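Local coordinates for SPCC18.06c protein (Schizosaccharomyces pombe, PDB 2P51) that removes poly(A) tails from messenger RNA as a metal-dependent 3'-exoribonuclease, the catalytic component of the CCR4-NOT core complex, at residues D51-G56 / H236-D241; I85-L90 / T105-F110; R44-S49 / S93-N98. All blocks are in the same frame, centred on the assembly; numbering follows the deposited sequence.

In the fold
All three contacts gather round the mixed sheet of a DEDD nuclease fold. Interaction 1 joins the end of strand 47-53 to the start of helix 238-257 and holds the two-magnesium site. Interaction 2, the adjoining hairpin, has its centre about 7 Å away; backbone bonds tie strand 47-53 to strand 87-93 (Asp-51 O to Gly-89 N 2.8 Å), and glutamines of the hairpin hold the first turn of that same helix. Interaction 3 closes the other end of strand 47-53, with its centre about 20 Å from that of interaction 1 and about 18 Å from that of interaction 2, away from the metals; Val-48 CG1 and Leu-90 CD2, 4.0 Å apart, link it to the hairpin.

Interaction 1 (D51-G56 / H236-D241). With MG (magnesium ion), chain C; MG (magnesium ion), chain B.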
ATOM      1  N   ASP A  51       0.155   1.019  -2.063  1.00 10.94           N
ATOM      2  CA  ASP A  51       1.542   0.750  -1.696  1.00 11.17           C
ATOM      3  C   ASP A  51       1.941   1.673  -0.545  1.00 10.46           C
ATOM      4  O   ASP A  51       1.226   2.702  -0.371  1.00 12.01           O
ATOM      5  CB  ASP A  51       2.528   0.973  -2.861  1.00 13.19           C
ATOM      6  CG  ASP A  51       3.945   0.502  -2.549  1.00 13.74           C
ATOM      7  OD1 ASP A  51       4.076  -0.506  -1.809  1.00 13.49           O
ATOM      8  OD2 ASP A  51       4.868   1.161  -3.065  1.00 16.26           O
ATOM      9  N   THR A  52       3.026   1.363   0.172  1.00 12.05           N
ATOM     10  CA  THR A  52       3.501   2.323   1.162  1.00 11.08           C
ATOM     11  C   THR A  52       5.028   2.430   1.049  1.00 10.32           C
ATOM     12  O   THR A  52       5.684   1.533   0.533  1.00 14.11           O
ATOM     13  CB  THR A  52       3.210   1.950   2.638  1.00 12.67           C
ATOM     14  OG1 THR A  52       4.066   0.883   3.043  1.00 13.64           O
ATOM     15  CG2 THR A  52       1.728   1.535   2.824  1.00 12.75           C
ATOM     16  N   GLU A  53       5.592   3.555   1.488  1.00 11.71           N
ATOM     17  CA  GLU A  53       7.031   3.629   1.658  1.00 11.20           C
ATOM     18  C   GLU A  53       7.284   3.832   3.173  1.00 11.44           C
ATOM     19  O   GLU A  53       6.518   4.534   3.862  1.00 13.82           O
ATOM     20  CB  GLU A  53       7.673   4.756   0.860  1.00 12.57           C
ATOM     21  CG  GLU A  53       7.400   4.765  -0.636  1.00 14.00           C
ATOM     22  CD  GLU A  53       7.813   3.512  -1.355  1.00 14.82           C
ATOM     23  OE1 GLU A  53       8.836   2.899  -1.029  1.00 16.29           O
ATOM     24  OE2 GLU A  53       7.071   3.109  -2.303  1.00 16.43           O
ATOM     25  N   PHE A  54       8.351   3.263   3.688  1.00 12.76           N
ATOM     26  CA  PHE A  54       8.689   3.277   5.104  1.00 12.15           C
ATOM     27  C   PHE A  54      10.194   3.042   5.201  1.00 10.94           C
ATOM     28  O   PHE A  54      10.825   2.709   4.181  1.00 14.97           O
ATOM     29  CB  PHE A  54       7.883   2.207   5.840  1.00 12.38           C
ATOM     30  CG  PHE A  54       7.997   0.826   5.221  1.00 13.06           C
ATOM     31  CD1 PHE A  54       9.034  -0.035   5.576  1.00 12.77           C
ATOM     32  CD2 PHE A  54       7.036   0.395   4.302  1.00 14.36           C
ATOM     33  CE1 PHE A  54       9.131  -1.291   5.019  1.00 14.17           C
ATOM     34  CE2 PHE A  54       7.145  -0.858   3.720  1.00 16.11           C
ATOM     35  CZ  PHE A  54       8.193  -1.690   4.103  1.00 16.31           C
ATOM     36  N   PRO A  55      10.791   3.278   6.342  1.00 14.30           N
ATOM     37  CA  PRO A  55      12.274   3.316   6.399  1.00 17.39           C
ATOM     38  C   PRO A  55      12.950   1.966   6.545  1.00 16.10           C
ATOM     39  O   PRO A  55      13.953   1.811   7.261  1.00 16.94           O
ATOM     40  CB  PRO A  55      12.549   4.225   7.598  1.00 22.03           C
ATOM     41  CG  PRO A  55      11.340   4.273   8.427  1.00 19.26           C
ATOM     42  CD  PRO A  55      10.187   3.694   7.637  1.00 17.14           C
ATOM     43  N   GLY A  56      12.418   0.970   5.834  1.00 13.80           N
ATOM     44  CA  GLY A  56      13.107  -0.303   5.739  1.00 15.86           C
ATOM     45  C   GLY A  56      12.910  -1.200   6.949  1.00 15.40           C
ATOM     46  O   GLY A  56      11.914  -1.049   7.664  1.00 17.71           O
ATOM     47  N   HIS A 236       9.579   3.519  -6.753  1.00 21.59           N
ATOM     48  CA  HIS A 236       9.928   3.569  -5.346  1.00 21.23           C
ATOM     49  C   HIS A 236       9.379   4.848  -4.742  1.00 20.02           C
ATOM     50  O   HIS A 236       9.929   5.322  -3.741  1.00 22.34           O
ATOM     51  CB  HIS A 236      11.456   3.380  -5.168  1.00 23.35           C
ATOM     52  CG  HIS A 236      11.740   2.811  -3.821  1.00 25.13           C
ATOM     53  ND1 HIS A 236      11.988   1.463  -3.642  1.00 26.41           N
ATOM     54  CD2 HIS A 236      11.788   3.394  -2.596  1.00 27.77           C
ATOM     55  CE1 HIS A 236      12.182   1.227  -2.345  1.00 26.28           C
ATOM     56  NE2 HIS A 236      12.080   2.391  -1.678  1.00 27.52           N
ATOM     57  N   GLN A 237       8.276   5.355  -5.307  1.00 17.99           N
ATOM     58  CA  GLN A 237       7.427   6.321  -4.629  1.00 15.33           C
ATOM     59  C   GLN A 237       6.026   5.705  -4.571  1.00 12.37           C
ATOM     60  O   GLN A 237       5.650   5.073  -5.568  1.00 16.72           O
ATOM     61  CB  GLN A 237       7.416   7.735  -5.239  1.00 18.81           C
ATOM     62  CG  GLN A 237       8.770   8.426  -4.899  1.00 22.18           C
ATOM     63  CD  GLN A 237       8.656   9.927  -4.854  1.00 28.08           C
ATOM     64  OE1 GLN A 237       7.796  10.523  -4.213  1.00 34.75           O
ATOM     65  NE2 GLN A 237       9.522  10.658  -5.590  1.00 29.06           N
ATOM     66  N   ALA A 238       5.322   5.855  -3.451  1.00 12.92           N
ATOM     67  CA  ALA A 238       4.139   4.989  -3.259  1.00 12.98           C
ATOM     68  C   ALA A 238       3.032   5.298  -4.249  1.00 12.25           C
ATOM     69  O   ALA A 238       2.294   4.382  -4.627  1.00 13.29           O
ATOM     70  CB  ALA A 238       3.616   5.054  -1.850  1.00 13.79           C
ATOM     71  N   GLY A 239       2.845   6.543  -4.671  1.00 13.23           N
ATOM     72  CA  GLY A 239       1.813   6.897  -5.621  1.00 13.56           C
ATOM     73  C   GLY A 239       2.001   6.161  -6.919  1.00 13.77           C
ATOM     74  O   GLY A 239       1.101   5.458  -7.429  1.00 14.53           O
ATOM     75  N   SER A 240       3.182   6.249  -7.498  1.00 14.41           N
ATOM     76  CA  SER A 240       3.520   5.604  -8.761  1.00 13.93           C
ATOM     77  C   SER A 240       3.491   4.096  -8.607  1.00 14.16           C
ATOM     78  O   SER A 240       2.954   3.383  -9.479  1.00 13.63           O
ATOM     79  CB  SER A 240       4.917   6.092  -9.181  1.00 15.95           C
ATOM     80  OG  SER A 240       5.299   5.434 -10.379  1.00 16.92           O
ATOM     81  N   ASP A 241       4.042   3.593  -7.504  1.00 13.19           N
ATOM     82  CA  ASP A 241       4.017   2.129  -7.322  1.00 13.45           C
ATOM     83  C   ASP A 241       2.579   1.607  -7.190  1.00 11.30           C
ATOM     84  O   ASP A 241       2.267   0.519  -7.733  1.00 13.55           O
ATOM     85  CB  ASP A 241       4.815   1.718  -6.093  1.00 14.39           C
ATOM     86  CG  ASP A 241       6.305   1.982  -6.166  1.00 18.98           C
ATOM     87  OD1 ASP A 241       6.865   2.154  -7.284  1.00 18.81           O
ATOM     88  OD2 ASP A 241       6.984   2.028  -5.097  1.00 16.24           O
TER
HETATM   89 MG    MG C2002       6.943   1.229  -3.218  0.86 15.85          MG
HETATM   90 MG    MG B2001       4.793  -2.387  -1.428  1.00 14.74          MG
HETATM   91  O   HOH W   1       6.038  -1.807   0.114  1.00 14.45           O
HETATM   92  O   HOH W   2       7.144   0.278  -1.325  0.78 15.06           O
HETATM   93  O   HOH W   3      12.440   2.574   1.336  0.82 26.11           O
HETATM   94  O   HOH W   4       3.682  -3.270  -2.923  0.91 13.04           O
HETATM   95  O   HOH W   5       6.320  -2.023  -2.676  0.98 18.10           O
HETATM   96  O   HOH W   6       5.450  -4.392  -1.130  0.94 14.63           O
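Asp-51 and Asp-241 bring their OD2 atoms within 3.1 Å of each other, and Glu-53 OE2 is equally close, 3.0 Å from Asp-241 OD2. What permits this crowding of carboxylate oxygens is the magnesium ion of chain C, bound by Asp-51 OD2 and Glu-53 OE2, each at 2.1 Å, and by Asp-241 OD2. The carboxylate planes of Glu-53 and Asp-241 are turned 66° against each other. With CG trans to its backbone N (chi1 -172°), Asp-51 reaches across to the helix start, and its OD1 binds the magnesium of chain B at 2.0 Å, a metal shared with Asp-172. On the tightly packed side the methyl of Ala-238 lies 3.7 Å from the carbonyl oxygen Asp-51 O and also touches Glu-53 CG. Asp-241 OD1 accepts the backbone N-H of His-236 on its syn side and forms a salt bridge with Arg-231, which fixes the rotation of the carboxylate.

The other side is wetter. Four waters make up the rest of the six-ligand shell of the chain B magnesium, beside Asp-51 and Asp-172, and water 2, on the chain C metal, donates to Thr-52 O at 2.7 Å. Here Glu-53 OE1 sits over one face of the His-236 ring, 3.3 Å from NE2 at an angle too poor for a bond, while at the ring edge NE2 meets water 3, which donates to Phe-54 O. With an alanine at His-236, water 3 is likely to lose its imidazole partner, and Glu-53 OE1 the ring face it lies over. Asp-51, Glu-53, Asp-172 and Asp-241 are the four acidic residues of a two-metal DEDD nuclease site, and a histidine five residues ahead of the last aspartate is consistent with the DEDDh branch.

Interaction 2 (I85-L90 / T105-F110)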
ATOM      1  N   ILE A  85       5.750   5.370   9.190  1.00 14.02           N
ATOM      2  CA  ILE A  85       5.371   5.439   7.776  1.00 13.11           C
ATOM      3  C   ILE A  85       5.823   6.741   7.118  1.00 12.48           C
ATOM      4  O   ILE A  85       5.814   7.768   7.789  1.00 14.88           O
ATOM      5  CB  ILE A  85       3.840   5.274   7.661  1.00 13.61           C
ATOM      6  CG1 ILE A  85       3.356   5.038   6.241  1.00 17.49           C
ATOM      7  CG2 ILE A  85       3.082   6.475   8.275  1.00 16.47           C
ATOM      8  CD1 ILE A  85       3.840   3.836   5.536  1.00 28.37           C
ATOM      9  N   ILE A  86       6.183   6.627   5.824  1.00 12.48           N
ATOM     10  CA  ILE A  86       6.643   7.816   5.086  1.00 11.76           C
ATOM     11  C   ILE A  86       5.671   8.166   3.973  1.00 12.22           C
ATOM     12  O   ILE A  86       5.398   9.377   3.772  1.00 13.90           O
ATOM     13  CB  ILE A  86       8.103   7.609   4.587  1.00 13.18           C
ATOM     14  CG1 ILE A  86       9.081   7.562   5.773  1.00 14.16           C
ATOM     15  CG2 ILE A  86       8.525   8.685   3.605  1.00 15.37           C
ATOM     16  CD1 ILE A  86      10.499   7.081   5.434  1.00 15.12           C
ATOM     17  N   GLN A  87       5.125   7.213   3.253  1.00 12.73           N
ATOM     18  CA  GLN A  87       4.161   7.548   2.233  1.00 12.08           C
ATOM     19  C   GLN A  87       3.113   6.422   2.109  1.00 11.06           C
ATOM     20  O   GLN A  87       3.461   5.260   2.309  1.00 13.51           O
ATOM     21  CB  GLN A  87       4.693   7.657   0.791  1.00 16.19           C
ATOM     22  CG  GLN A  87       5.502   8.857   0.434  1.00 18.12           C
ATOM     23  CD  GLN A  87       5.980   8.856  -1.001  1.00 16.24           C
ATOM     24  OE1 GLN A  87       6.326   7.764  -1.530  1.00 16.33           O
ATOM     25  NE2 GLN A  87       6.056  10.001  -1.619  1.00 17.85           N
ATOM     26  N   ILE A  88       1.900   6.774   1.743  1.00 11.77           N
ATOM     27  CA  ILE A  88       0.906   5.788   1.312  1.00 12.13           C
ATOM     28  C   ILE A  88       0.415   6.194  -0.064  1.00 11.30           C
ATOM     29  O   ILE A  88       0.080   7.373  -0.240  1.00 14.79           O
ATOM     30  CB  ILE A  88      -0.316   5.672   2.246  1.00 12.19           C
ATOM     31  CG1 ILE A  88       0.084   5.179   3.639  1.00 14.32           C
ATOM     32  CG2 ILE A  88      -1.405   4.799   1.623  1.00 13.87           C
ATOM     33  CD1 ILE A  88      -0.985   5.172   4.705  1.00 15.77           C
ATOM     34  N   GLY A  89       0.341   5.264  -0.989  1.00 11.53           N
ATOM     35  CA  GLY A  89      -0.193   5.516  -2.342  1.00 11.92           C
ATOM     36  C   GLY A  89      -1.529   4.822  -2.519  1.00 10.79           C
ATOM     37  O   GLY A  89      -1.618   3.628  -2.166  1.00 12.18           O
ATOM     38  N   LEU A  90      -2.539   5.572  -2.980  1.00 11.48           N
ATOM     39  CA  LEU A  90      -3.831   4.987  -3.266  1.00 11.07           C
ATOM     40  C   LEU A  90      -4.236   5.334  -4.710  1.00 10.99           C
ATOM     41  O   LEU A  90      -4.409   6.506  -5.017  1.00 13.09           O
ATOM     42  CB  LEU A  90      -4.909   5.495  -2.308  1.00 12.32           C
ATOM     43  CG  LEU A  90      -4.734   5.301  -0.807  1.00 11.81           C
ATOM     44  CD1 LEU A  90      -5.894   5.919  -0.035  1.00 15.21           C
ATOM     45  CD2 LEU A  90      -4.581   3.815  -0.473  1.00 14.49           C
ATOM     46  N   THR A 105      -3.547   8.524  -9.365  1.00 15.14           N
ATOM     47  CA  THR A 105      -3.179   8.012  -8.047  1.00 12.99           C
ATOM     48  C   THR A 105      -2.979   9.178  -7.081  1.00 13.13           C
ATOM     49  O   THR A 105      -2.670  10.305  -7.497  1.00 15.16           O
ATOM     50  CB  THR A 105      -1.919   7.127  -8.156  1.00 13.54           C
ATOM     51  OG1 THR A 105      -1.640   6.520  -6.892  1.00 14.39           O
ATOM     52  CG2 THR A 105      -0.680   7.946  -8.539  1.00 15.32           C
ATOM     53  N   TRP A 106      -3.154   8.943  -5.775  1.00 13.83           N
ATOM     54  CA  TRP A 106      -2.850   9.891  -4.726  1.00 13.21           C
ATOM     55  C   TRP A 106      -1.627   9.398  -3.955  1.00 13.41           C
ATOM     56  O   TRP A 106      -1.498   8.187  -3.719  1.00 16.12           O
ATOM     57  CB  TRP A 106      -4.002   9.998  -3.712  1.00 13.81           C
ATOM     58  CG  TRP A 106      -5.127  10.875  -4.194  1.00 13.36           C
ATOM     59  CD1 TRP A 106      -5.282  12.207  -3.870  1.00 13.81           C
ATOM     60  CD2 TRP A 106      -6.225  10.532  -5.053  1.00 14.12           C
ATOM     61  NE1 TRP A 106      -6.418  12.702  -4.486  1.00 15.12           N
ATOM     62  CE2 TRP A 106      -7.006  11.718  -5.201  1.00 15.14           C
ATOM     63  CE3 TRP A 106      -6.630   9.367  -5.711  1.00 14.20           C
ATOM     64  CZ2 TRP A 106      -8.167  11.750  -5.979  1.00 14.97           C
ATOM     65  CZ3 TRP A 106      -7.780   9.378  -6.483  1.00 16.83           C
ATOM     66  CH2 TRP A 106      -8.536  10.565  -6.610  1.00 17.30           C
ATOM     67  N   GLN A 107      -0.812  10.356  -3.556  1.00 13.41           N
ATOM     68  CA  GLN A 107       0.341  10.049  -2.754  1.00 13.85           C
ATOM     69  C   GLN A 107       0.266  10.867  -1.464  1.00 13.14           C
ATOM     70  O   GLN A 107       0.437  12.078  -1.480  1.00 15.40           O
ATOM     71  CB  GLN A 107       1.596  10.410  -3.551  1.00 16.50           C
ATOM     72  CG  GLN A 107       2.914  10.199  -2.830  1.00 16.55           C
ATOM     73  CD  GLN A 107       4.028  10.105  -3.890  1.00 15.63           C
ATOM     74  OE1 GLN A 107       4.334   8.965  -4.284  1.00 17.34           O
ATOM     75  NE2 GLN A 107       4.588  11.236  -4.272  1.00 17.38           N
ATOM     76  N   PHE A 108       0.044  10.188  -0.335  1.00 13.89           N
ATOM     77  CA  PHE A 108      -0.055  10.803   0.974  1.00 13.36           C
ATOM     78  C   PHE A 108       1.335  10.830   1.599  1.00 13.53           C
ATOM     79  O   PHE A 108       1.952   9.754   1.702  1.00 15.16           O
ATOM     80  CB  PHE A 108      -0.995   9.982   1.865  1.00 13.83           C
ATOM     81  CG  PHE A 108      -2.427  10.038   1.357  1.00 12.63           C
ATOM     82  CD1 PHE A 108      -3.304  10.982   1.875  1.00 14.53           C
ATOM     83  CD2 PHE A 108      -2.878   9.191   0.376  1.00 13.70           C
ATOM     84  CE1 PHE A 108      -4.605  11.047   1.392  1.00 15.96           C
ATOM     85  CE2 PHE A 108      -4.182   9.269  -0.114  1.00 14.58           C
ATOM     86  CZ  PHE A 108      -5.060  10.208   0.362  1.00 16.75           C
ATOM     87  N   ASN A 109       1.816  12.004   1.973  1.00 13.04           N
ATOM     88  CA  ASN A 109       3.176  12.155   2.502  1.00 14.26           C
ATOM     89  C   ASN A 109       3.165  12.414   4.003  1.00 13.23           C
ATOM     90  O   ASN A 109       2.524  13.408   4.413  1.00 14.50           O
ATOM     91  CB  ASN A 109       3.831  13.331   1.748  1.00 15.18           C
ATOM     92  CG  ASN A 109       3.939  13.010   0.251  1.00 14.96           C
ATOM     93  OD1 ASN A 109       4.644  12.067  -0.141  1.00 18.22           O
ATOM     94  ND2 ASN A 109       3.210  13.793  -0.541  1.00 17.35           N
ATOM     95  N   PHE A 110       3.791  11.557   4.796  1.00 14.04           N
ATOM     96  CA  PHE A 110       3.623  11.589   6.250  1.00 14.28           C
ATOM     97  C   PHE A 110       4.811  12.217   6.965  1.00 16.17           C
ATOM     98  O   PHE A 110       5.952  12.245   6.486  1.00 16.20           O
ATOM     99  CB  PHE A 110       3.413  10.158   6.774  1.00 14.26           C
ATOM    100  CG  PHE A 110       2.038   9.677   6.324  1.00 14.43           C
ATOM    101  CD1 PHE A 110       0.905   9.976   7.065  1.00 16.33           C
ATOM    102  CD2 PHE A 110       1.870   8.975   5.145  1.00 14.44           C
ATOM    103  CE1 PHE A 110      -0.354   9.547   6.669  1.00 16.47           C
ATOM    104  CE2 PHE A 110       0.633   8.509   4.738  1.00 15.42           C
ATOM    105  CZ  PHE A 110      -0.494   8.835   5.505  1.00 15.79           C
TER
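Gln-87 and Asn-109 face each other as a non-hydrogen-bonded pair of an antiparallel beta hairpin, formed by strands 87-93 and 105-109; the axes of 87-90 and 105-109 run at 164°, nearly antiparallel. Their side chains lie side by side and point the same way, and Gln-87 NE2 donates to Asn-109 OD1 at 2.9 Å, nearly in line with the Asn-109 side-chain C=O. Gln-87 reaches this oxygen because its chain is straight beyond CG (chi2 180°). On the same face the amide of Gln-107 leans over that of Gln-87, the planes 30° apart; Gln-87 NE2 lies 3.0 Å from Gln-107 CD, and the two amides pack without a hydrogen bond between them.

The opposite face is hydrocarbon. Phe-110 takes Ile-85 CG2 over one face of its ring, Ile-85 CG2 3.9 Å from Phe-110 CG, while Ile-88 CG1 approaches Phe-110 CE2 obliquely at 3.5 Å. Leu-90 CD1 touches Phe-108 CE2 in the same oblique manner. The backbone sets this register: Ile-88 with Phe-108 and Leu-90 with Trp-106 exchange N-H and C=O in both directions, and Phe-110 N bonds Ile-86 O. Where strand 47-53 joins on the far side, Ile-86 and Gln-87 both face Glu-53, a classic beta bulge.

Further out, helix 31-41 covers Trp-106 and Phe-108, Trp-106 NE1 bonding Glu-34, and Phe-147 meets Phe-110 edge-to-face. Asp-25 OD1, on the neighbouring strand, accepts from both Asn-109 ND2 and Gln-107 NE2, which sets the orientation of both amides. Gln-87 and Gln-107 find further partners at the start of helix 238-257, which carries Asp-241 of the metal site: Gln-87 NE2 also bonds Gln-237 OE1, Gln-107 OE1 accepts Gly-239 N-H, and Gln-87 OE1 accepts the N-H of Ala-238.

Interaction 3 (R44-S49 / S93-N98); sequences RYPVVS and SDEEGN
Tyr-45 turns the edge of its ring to the backbone of the 93-98 loop: CD1 lies 3.4 Å from Asn-98 O and close to Asp-94 N. Glu-95 bends at chi2 (-83°) and folds back at about a right angle to Pro-46 and Val-47, its OE1 3.7 Å from Val-47 CG2 and its OE2 against Pro-46 CG. Beside these contacts Val-47 and Ser-93 form an antiparallel hydrogen-bonded pair (Val-47 N to Ser-93 O 3.0 Å, Ser-93 N to Val-47 O 2.8 Å), joining strand 47-53 to the end of strand 87-93. Water 7 donates to Val-47 O and also bonds Ser-49 OG and Ser-93 OG.

Asp-94 CB packs against Arg-44 O, its carboxylate turning into its own loop. OD1 receives Glu-96 N, an Asx turn, and Asn-98 N from opposite faces of its plane, while OD2 uses its syn lone pair for Asn-98 ND2 at 3.0 Å. The type I turn from Asp-94 to Gly-97 is thereby braced, and Arg-253 holds Glu-95 O and Glu-96. Across the contact the direct hydrogen bonds are thus all backbone, the side chains add van der Waals contacts, mostly carbon against oxygen, and the carboxylate of Asp-94 shapes the loop.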
ATOM      1  N   ARG A  44     -17.892   5.235  -7.725  1.00 14.84           N
ATOM      2  CA  ARG A  44     -17.722   5.028  -9.156  1.00 14.73           C
ATOM      3  C   ARG A  44     -16.420   4.308  -9.491  1.00 13.75           C
ATOM      4  O   ARG A  44     -16.311   3.701 -10.565  1.00 14.61           O
ATOM      5  CB  ARG A  44     -17.742   6.373  -9.909  1.00 15.90           C
ATOM      6  CG  ARG A  44     -19.148   6.953 -10.076  1.00 18.57           C
ATOM      7  CD  ARG A  44     -19.021   8.321 -10.735  1.00 19.02           C
ATOM      8  NE  ARG A  44     -18.641   9.283  -9.693  1.00 20.69           N
ATOM      9  CZ  ARG A  44     -17.940  10.361  -9.941  1.00 22.00           C
ATOM     10  NH1 ARG A  44     -17.535  10.569 -11.195  1.00 25.69           N
ATOM     11  NH2 ARG A  44     -17.644  11.220  -8.984  1.00 24.07           N
ATOM     12  N   TYR A  45     -15.419   4.410  -8.616  1.00 13.32           N
ATOM     13  CA  TYR A  45     -14.091   3.809  -8.843  1.00 12.47           C
ATOM     14  C   TYR A  45     -13.682   2.984  -7.605  1.00 11.74           C
ATOM     15  O   TYR A  45     -12.823   3.401  -6.827  1.00 12.70           O
ATOM     16  CB  TYR A  45     -13.072   4.919  -9.124  1.00 12.94           C
ATOM     17  CG  TYR A  45     -13.392   5.734 -10.361  1.00 11.68           C
ATOM     18  CD1 TYR A  45     -12.944   5.352 -11.623  1.00 13.43           C
ATOM     19  CD2 TYR A  45     -14.179   6.904 -10.202  1.00 12.90           C
ATOM     20  CE1 TYR A  45     -13.279   6.135 -12.732  1.00 13.64           C
ATOM     21  CE2 TYR A  45     -14.493   7.683 -11.302  1.00 14.19           C
ATOM     22  CZ  TYR A  45     -14.027   7.279 -12.537  1.00 15.15           C
ATOM     23  OH  TYR A  45     -14.352   8.056 -13.626  1.00 17.36           O
ATOM     24  N   PRO A  46     -14.370   1.856  -7.400  1.00 12.61           N
ATOM     25  CA  PRO A  46     -14.298   1.156  -6.122  1.00 12.36           C
ATOM     26  C   PRO A  46     -13.169   0.163  -6.001  1.00 11.58           C
ATOM     27  O   PRO A  46     -13.180  -0.669  -5.069  1.00 15.00           O
ATOM     28  CB  PRO A  46     -15.662   0.428  -6.078  1.00 13.81           C
ATOM     29  CG  PRO A  46     -15.946   0.110  -7.524  1.00 14.46           C
ATOM     30  CD  PRO A  46     -15.392   1.274  -8.313  1.00 13.17           C
ATOM     31  N   VAL A  47     -12.183   0.184  -6.864  1.00 12.18           N
ATOM     32  CA  VAL A  47     -11.011  -0.709  -6.835  1.00 11.23           C
ATOM     33  C   VAL A  47      -9.820   0.170  -6.396  1.00 12.17           C
ATOM     34  O   VAL A  47      -9.425   1.077  -7.120  1.00 13.75           O
ATOM     35  CB  VAL A  47     -10.754  -1.434  -8.151  1.00 11.91           C
ATOM     36  CG1 VAL A  47      -9.506  -2.337  -8.029  1.00 13.64           C
ATOM     37  CG2 VAL A  47     -11.957  -2.265  -8.565  1.00 12.95           C
ATOM     38  N   VAL A  48      -9.312  -0.099  -5.184  1.00 12.26           N
ATOM     39  CA  VAL A  48      -8.225   0.732  -4.650  1.00 11.88           C
ATOM     40  C   VAL A  48      -6.910  -0.044  -4.648  1.00 11.65           C
ATOM     41  O   VAL A  48      -6.875  -1.098  -3.965  1.00 12.46           O
ATOM     42  CB  VAL A  48      -8.543   1.131  -3.214  1.00 12.06           C
ATOM     43  CG1 VAL A  48      -7.393   1.980  -2.649  1.00 13.52           C
ATOM     44  CG2 VAL A  48      -9.874   1.888  -3.088  1.00 13.55           C
ATOM     45  N   SER A  49      -5.887   0.428  -5.340  1.00 12.10           N
ATOM     46  CA  SER A  49      -4.563  -0.235  -5.341  1.00 10.64           C
ATOM     47  C   SER A  49      -3.645   0.535  -4.415  1.00 10.26           C
ATOM     48  O   SER A  49      -3.727   1.790  -4.458  1.00 11.57           O
ATOM     49  CB  SER A  49      -3.967  -0.325  -6.758  1.00 14.51           C
ATOM     50  OG  SER A  49      -4.882  -1.113  -7.550  1.00 14.57           O
ATOM     51  N   SER A  93      -9.524   2.810  -9.351  1.00 12.01           N
ATOM     52  CA  SER A  93      -9.948   2.392 -10.662  1.00 12.74           C
ATOM     53  C   SER A  93     -11.401   1.929 -10.559  1.00 13.11           C
ATOM     54  O   SER A  93     -11.861   1.500  -9.503  1.00 14.44           O
ATOM     55  CB  SER A  93      -9.101   1.193 -11.144  0.76 13.43           C
ATOM     56  OG  SER A  93      -7.686   1.413 -11.115  0.76 13.19           O
ATOM     57  N   ASP A  94     -12.063   1.951 -11.716  1.00 14.28           N
ATOM     58  CA  ASP A  94     -13.368   1.243 -11.785  1.00 14.75           C
ATOM     59  C   ASP A  94     -13.108  -0.241 -12.005  1.00 14.90           C
ATOM     60  O   ASP A  94     -11.961  -0.733 -12.040  1.00 14.17           O
ATOM     61  CB  ASP A  94     -14.302   1.859 -12.832  1.00 16.89           C
ATOM     62  CG  ASP A  94     -13.905   1.593 -14.264  1.00 20.69           C
ATOM     63  OD1 ASP A  94     -12.971   0.824 -14.587  1.00 17.68           O
ATOM     64  OD2 ASP A  94     -14.535   2.201 -15.151  1.00 27.91           O
ATOM     65  N   GLU A  95     -14.185  -1.012 -12.156  1.00 15.20           N
ATOM     66  CA  GLU A  95     -14.034  -2.465 -12.206  1.00 14.51           C
ATOM     67  C   GLU A  95     -13.476  -2.978 -13.524  1.00 15.13           C
ATOM     68  O   GLU A  95     -13.238  -4.210 -13.670  1.00 16.99           O
ATOM     69  CB  GLU A  95     -15.432  -3.043 -11.964  1.00 17.58           C
ATOM     70  CG  GLU A  95     -15.943  -2.768 -10.557  1.00 17.86           C
ATOM     71  CD  GLU A  95     -15.440  -3.748  -9.516  1.00 21.15           C
ATOM     72  OE1 GLU A  95     -14.530  -4.581  -9.826  1.00 22.15           O
ATOM     73  OE2 GLU A  95     -15.987  -3.682  -8.382  1.00 21.97           O
ATOM     74  N   GLU A  96     -13.285  -2.048 -14.468  1.00 16.46           N
ATOM     75  CA  GLU A  96     -12.640  -2.486 -15.729  1.00 19.85           C
ATOM     76  C   GLU A  96     -11.312  -1.765 -15.918  1.00 19.01           C
ATOM     77  O   GLU A  96     -10.777  -1.783 -17.029  1.00 20.64           O
ATOM     78  CB  GLU A  96     -13.616  -2.307 -16.861  1.00 25.33           C
ATOM     79  CG  GLU A  96     -14.652  -3.431 -16.932  1.00 25.94           C
ATOM     80  CD  GLU A  96     -14.170  -4.856 -17.122  1.00 28.30           C
ATOM     81  OE1 GLU A  96     -13.061  -5.155 -17.620  1.00 27.27           O
ATOM     82  OE2 GLU A  96     -14.963  -5.772 -16.763  1.00 25.63           O
ATOM     83  N   GLY A  97     -10.769  -1.213 -14.832  1.00 15.58           N
ATOM     84  CA  GLY A  97      -9.409  -0.678 -14.845  1.00 16.13           C
ATOM     85  C   GLY A  97      -9.271   0.770 -15.263  1.00 16.63           C
ATOM     86  O   GLY A  97      -8.154   1.277 -15.407  1.00 21.87           O
ATOM     87  N   ASN A  98     -10.395   1.468 -15.451  1.00 16.26           N
ATOM     88  CA  ASN A  98     -10.248   2.878 -15.838  1.00 16.14           C
ATOM     89  C   ASN A  98     -10.020   3.728 -14.592  1.00 14.10           C
ATOM     90  O   ASN A  98     -10.751   3.585 -13.600  1.00 16.68           O
ATOM     91  CB  ASN A  98     -11.496   3.371 -16.542  1.00 19.21           C
ATOM     92  CG  ASN A  98     -11.856   2.501 -17.735  1.00 23.51           C
ATOM     93  OD1 ASN A  98     -11.113   2.470 -18.726  1.00 28.76           O
ATOM     94  ND2 ASN A  98     -12.977   1.809 -17.664  1.00 25.06           N
TER
HETATM   95  O   HOH W   7      -7.017   0.646  -8.547  1.00 13.97           O